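Local coordinates for protein phytase (Citrobacter braakii, PDB 3ZHC) that belongs to branch 2 of the histidine phosphatase superfamily, as a bacterial phytase with a mixed beta sheet and a largely helical second region, at residues S184-L188 and A231-S235; N225-P229 and Q274-L278. The protein carries 2 engineered substitutions. One frame throughout, in Å; residues are numbered along the deposited sequence. Where two conformers were deposited one is given.

Contact 1: residues S184-L188 and A231-S235; sequences SFRTL and AWSLS
With CG of Phe185 anti to its carbonyl carbon (chi1 -79°) and CG of Leu188 anti to its backbone N, both side chains of helix 182-192 reach the first turn of helix 231-247. The Phe185 ring arrives edge first: CZ stands 3.7 Å above the Trp232 ring plane, over its centre, in a T-shaped (edge-to-face) stack with the planes at 88°. Trp232 starts out turned from helix 182-192, but its indole comes back to receive that edge. The two short helical segments run at 56° with axes 12.1 Å apart, a wide spacing bridged by the large aromatic groups in the helical part of this histidine phosphatase fold. Farther round the Phe185 ring, CE1 lies 3.3 Å from Ser235 OG and 4.1 Å from Ala231 CB. Leu188 CD2 presses on the same serine, tightly, at 3.5 Å from Ser235 CB. That buried hydroxyl donates to Ala231 O, 2.7 Å from Ser235 OG; the carbonyl also accepts from Ser235 N, and the two donors approach from opposite faces of its plane. Trp232 NE1 is hydrogen-bonded to Thr178 OG1, fixing the indole's polar edge, while Leu270 of helix 260-280 and Pro212 also pack on Phe185.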
loop_
_atom_site.group_PDB
_atom_site.type_symbol
_atom_site.label_atom_id
_atom_site.label_comp_id
_atom_site.label_asym_id
_atom_site.label_seq_id
_atom_site.Cartn_x
_atom_site.Cartn_y
_atom_site.Cartn_z
ATOM N N SER B 184 -4.307 11.497 -6.040
ATOM C CA SER B 184 -2.875 11.598 -6.408
ATOM C C SER B 184 -2.667 12.694 -7.450
ATOM O O SER B 184 -1.725 13.487 -7.341
ATOM C CB SER B 184 -2.321 10.263 -6.932
ATOM O OG SER B 184 -2.103 9.368 -5.872
ATOM N N PHE B 185 -3.547 12.726 -8.456
ATOM C CA PHE B 185 -3.520 13.779 -9.472
ATOM C C PHE B 185 -3.779 15.163 -8.860
ATOM O O PHE B 185 -3.180 16.134 -9.298
ATOM C CB PHE B 185 -4.512 13.507 -10.615
ATOM C CG PHE B 185 -4.028 12.503 -11.615
ATOM C CD1 PHE B 185 -3.036 12.850 -12.551
ATOM C CD2 PHE B 185 -4.556 11.201 -11.647
ATOM C CE1 PHE B 185 -2.584 11.916 -13.497
ATOM C CE2 PHE B 185 -4.104 10.263 -12.590
ATOM C CZ PHE B 185 -3.116 10.625 -13.516
ATOM N N ARG B 186 -4.667 15.241 -7.855
ATOM C CA ARG B 186 -4.899 16.507 -7.126
ATOM C C ARG B 186 -3.617 16.986 -6.442
ATOM O O ARG B 186 -3.326 18.192 -6.443
ATOM C CB ARG B 186 -6.022 16.386 -6.056
ATOM C CG ARG B 186 -7.438 16.008 -6.559
ATOM C CD ARG B 186 -7.986 16.984 -7.615
ATOM N NE ARG B 186 -7.497 16.650 -8.943
ATOM C CZ ARG B 186 -8.007 15.688 -9.742
ATOM N NH1 ARG B 186 -9.053 14.939 -9.368
ATOM N NH2 ARG B 186 -7.456 15.476 -10.937
ATOM N N THR B 187 -2.857 16.049 -5.863
ATOM C CA THR B 187 -1.589 16.388 -5.183
ATOM C C THR B 187 -0.557 16.897 -6.197
ATOM O O THR B 187 0.092 17.927 -5.959
ATOM C CB THR B 187 -1.027 15.198 -4.361
ATOM O OG1 THR B 187 -2.017 14.759 -3.427
ATOM C CG2 THR B 187 0.242 15.603 -3.581
ATOM N N LEU B 188 -0.412 16.187 -7.319
ATOM C CA LEU B 188 0.507 16.630 -8.392
ATOM C C LEU B 188 0.124 18.044 -8.889
ATOM O O LEU B 188 0.983 18.906 -9.025
ATOM C CB LEU B 188 0.551 15.631 -9.562
ATOM C CG LEU B 188 1.418 16.016 -10.781
ATOM C CD1 LEU B 188 2.864 16.300 -10.338
ATOM C CD2 LEU B 188 1.378 14.941 -11.818
ATOM N N ALA B 231 -2.010 12.621 -19.492
ATOM C CA ALA B 231 -1.705 12.969 -18.095
ATOM C C ALA B 231 -0.957 11.838 -17.368
ATOM O O ALA B 231 -0.143 12.113 -16.505
ATOM C CB ALA B 231 -2.951 13.337 -17.350
ATOM N N TRP B 232 -1.237 10.582 -17.734
ATOM C CA TRP B 232 -0.525 9.413 -17.147
ATOM C C TRP B 232 1.009 9.395 -17.419
ATOM O O TRP B 232 1.793 9.350 -16.463
ATOM C CB TRP B 232 -1.204 8.078 -17.557
ATOM C CG TRP B 232 -2.297 7.756 -16.636
ATOM C CD1 TRP B 232 -3.627 7.888 -16.854
ATOM C CD2 TRP B 232 -2.149 7.264 -15.315
ATOM N NE1 TRP B 232 -4.331 7.495 -15.736
ATOM C CE2 TRP B 232 -3.441 7.106 -14.776
ATOM C CE3 TRP B 232 -1.045 6.935 -14.526
ATOM C CZ2 TRP B 232 -3.661 6.626 -13.475
ATOM C CZ3 TRP B 232 -1.266 6.456 -13.228
ATOM C CH2 TRP B 232 -2.561 6.310 -12.724
ATOM N N SER B 233 1.423 9.435 -18.683
ATOM C CA SER B 233 2.884 9.478 -19.014
ATOM C C SER B 233 3.568 10.721 -18.439
ATOM O O SER B 233 4.646 10.615 -17.856
ATOM C CB SER B 233 3.122 9.408 -20.524
ATOM O OG SER B 233 4.494 9.660 -20.846
ATOM N N LEU B 234 2.937 11.887 -18.606
ATOM C CA LEU B 234 3.481 13.148 -18.089
ATOM C C LEU B 234 3.715 13.059 -16.577
ATOM O O LEU B 234 4.817 13.326 -16.100
ATOM C CB LEU B 234 2.549 14.341 -18.417
ATOM C CG LEU B 234 2.993 15.760 -17.957
ATOM C CD1 LEU B 234 4.330 16.125 -18.560
ATOM C CD2 LEU B 234 1.912 16.837 -18.279
ATOM N N SER B 235 2.669 12.673 -15.842
ATOM C CA SER B 235 2.737 12.538 -14.366
ATOM C C SER B 235 3.822 11.575 -13.903
ATOM O O SER B 235 4.474 11.831 -12.902
ATOM C CB SER B 235 1.402 12.104 -13.830
ATOM O OG SER B 235 0.432 13.116 -14.110
#

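Contact 2: residues N225-P229 and Q274-L278; sequences NVSLP and QFDLL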
loop_
_atom_site.group_PDB
_atom_site.type_symbol
_atom_site.label_atom_id
_atom_site.label_comp_id
_atom_site.label_asym_id
_atom_site.label_seq_id
_atom_site.Cartn_x
_atom_site.Cartn_y
_atom_site.Cartn_z
ATOM N N ASN B 225 6.785 -1.573 -29.035
ATOM C CA ASN B 225 6.633 -0.606 -27.948
ATOM C C ASN B 225 5.230 -0.442 -27.437
ATOM O O ASN B 225 4.262 -0.623 -28.179
ATOM C CB ASN B 225 7.161 0.773 -28.445
ATOM C CG ASN B 225 7.432 1.756 -27.331
ATOM O OD1 ASN B 225 7.538 1.396 -26.135
ATOM N ND2 ASN B 225 7.557 3.030 -27.708
ATOM N N VAL B 226 5.141 -0.099 -26.144
ATOM C CA VAL B 226 3.881 0.171 -25.472
ATOM C C VAL B 226 4.005 1.506 -24.724
ATOM O O VAL B 226 5.049 1.790 -24.126
ATOM C CB VAL B 226 3.514 -0.978 -24.503
ATOM C CG1 VAL B 226 2.321 -0.626 -23.681
ATOM C CG2 VAL B 226 3.247 -2.272 -25.286
ATOM N N SER B 227 2.947 2.315 -24.762
ATOM C CA SER B 227 2.934 3.602 -24.063
ATOM C C SER B 227 1.530 4.020 -23.706
ATOM O O SER B 227 0.566 3.570 -24.322
ATOM C CB SER B 227 3.601 4.690 -24.914
ATOM O OG SER B 227 2.836 4.992 -26.029
ATOM N N LEU B 228 1.430 4.889 -22.699
ATOM C CA LEU B 228 0.165 5.470 -22.251
ATOM C C LEU B 228 0.334 6.999 -22.197
ATOM O O LEU B 228 0.493 7.591 -21.092
ATOM C CB LEU B 228 -0.235 4.872 -20.903
ATOM C CG LEU B 228 -1.553 5.317 -20.271
ATOM C CD1 LEU B 228 -2.742 5.151 -21.238
ATOM C CD2 LEU B 228 -1.769 4.541 -18.982
ATOM N N PRO B 229 0.314 7.658 -23.380
ATOM C CA PRO B 229 0.510 9.110 -23.418
ATOM C C PRO B 229 -0.702 9.884 -22.932
ATOM O O PRO B 229 -1.817 9.429 -23.102
ATOM C CB PRO B 229 0.741 9.390 -24.909
ATOM C CG PRO B 229 0.824 8.060 -25.569
ATOM C CD PRO B 229 0.084 7.140 -24.741
ATOM N N GLN B 274 2.109 3.704 -13.536
ATOM C CA GLN B 274 2.328 3.711 -14.999
ATOM C C GLN B 274 3.339 2.603 -15.363
ATOM O O GLN B 274 3.142 1.897 -16.367
ATOM C CB GLN B 274 2.754 5.066 -15.542
ATOM C CG GLN B 274 2.135 5.309 -16.929
ATOM C CD GLN B 274 3.104 5.856 -17.897
ATOM O OE1 GLN B 274 2.755 6.185 -19.033
ATOM N NE2 GLN B 274 4.357 5.955 -17.475
ATOM N N PHE B 275 4.385 2.438 -14.548
ATOM C CA PHE B 275 5.365 1.339 -14.722
ATOM C C PHE B 275 4.704 -0.049 -14.520
ATOM O O PHE B 275 5.077 -1.019 -15.165
ATOM C CB PHE B 275 6.588 1.520 -13.781
ATOM C CG PHE B 275 7.701 2.320 -14.395
ATOM C CD1 PHE B 275 7.502 3.635 -14.758
ATOM C CD2 PHE B 275 8.940 1.746 -14.629
ATOM C CE1 PHE B 275 8.555 4.394 -15.353
ATOM C CE2 PHE B 275 9.962 2.464 -15.197
ATOM C CZ PHE B 275 9.767 3.811 -15.567
ATOM N N ASP B 276 3.721 -0.112 -13.617
ATOM C CA ASP B 276 2.963 -1.323 -13.389
ATOM C C ASP B 276 2.240 -1.746 -14.697
ATOM O O ASP B 276 2.371 -2.888 -15.155
ATOM C CB ASP B 276 1.974 -1.121 -12.256
ATOM C CG ASP B 276 1.331 -2.421 -11.787
ATOM O OD1 ASP B 276 1.816 -3.530 -12.131
ATOM O OD2 ASP B 276 0.328 -2.323 -11.058
ATOM N N LEU B 277 1.493 -0.804 -15.282
ATOM C CA LEU B 277 0.785 -1.039 -16.538
ATOM C C LEU B 277 1.729 -1.330 -17.715
ATOM O O LEU B 277 1.575 -2.339 -18.404
ATOM C CB LEU B 277 -0.106 0.167 -16.902
ATOM C CG LEU B 277 -1.313 0.444 -16.027
ATOM C CD1 LEU B 277 -2.066 1.636 -16.575
ATOM C CD2 LEU B 277 -2.257 -0.800 -15.922
ATOM N N LEU B 278 2.700 -0.457 -17.940
ATOM C CA LEU B 278 3.559 -0.563 -19.154
ATOM C C LEU B 278 4.723 -1.546 -19.075
ATOM O O LEU B 278 5.187 -2.008 -20.125
ATOM C CB LEU B 278 4.086 0.838 -19.571
ATOM C CG LEU B 278 3.031 1.892 -19.956
ATOM C CD1 LEU B 278 3.739 3.201 -20.382
ATOM C CD2 LEU B 278 2.055 1.414 -21.064
#
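A two-stranded antiparallel hairpin, strands 220-222 and 225-227, packs its outgoing strand and the residues that follow against helix 260-280 near that helix's C-terminal end. Val226 and Leu228 both send their side chains to the helix, whereas Ser227 between them turns its side chain from it, the alternation expected of an extended chain. Leu278 lies against this backbone. Its CG is anti to the carbonyl carbon (chi1 -62°), and the two methyls divide the work: CD2 turns toward Val226 CG1, where the 3.3 Å spacing is doubtful because the valine has two deposited conformers, and also lies 3.7 Å from Ser227 C. The other methyl, CD1, comes 3.7 Å from Leu228 N, against the main chain itself. Leu228 reaches the neighbouring leucine, its CD2 lying 3.8 Å from Leu277 CD1 as the two side chains cross at a slant; its CB is 4.2 Å from Leu278 CD2. The helix widens to a pi-type turn at 276-278, where these two leucines sit, while Leu278 N is still hydrogen-bonded to Gln274 O at 2.9 Å. Around this apolar seam, Val162 and Ile166 of helix 159-169 pack on Val226, Ile166 also touches Leu277, the backbone of Ser227 pairs with Lys220 in the partner strand, and the Gln274 side chain touches Ser233 and Ser236 of helix 231-247.

Contacts 1 and 2 lie with centres about 14 Å apart, on the same side of the chain's centre. Along the sequence their segments alternate: 184-188, then 225-229, 231-235 and finally 274-278. Strand 225-227 leads almost directly into helix 231-247, which is followed by helix 260-280, so a short piece of chain supplies one partner to each contact. The two touch where Ser233 CB approaches Leu228 O at 3.2 Å. Helix 260-280 joins both: it carries half of contact 2, and its Leu267 packs on Leu188 of helix 182-192. The hairpin and three helices are thereby packed into one continuous part of the phosphatase fold.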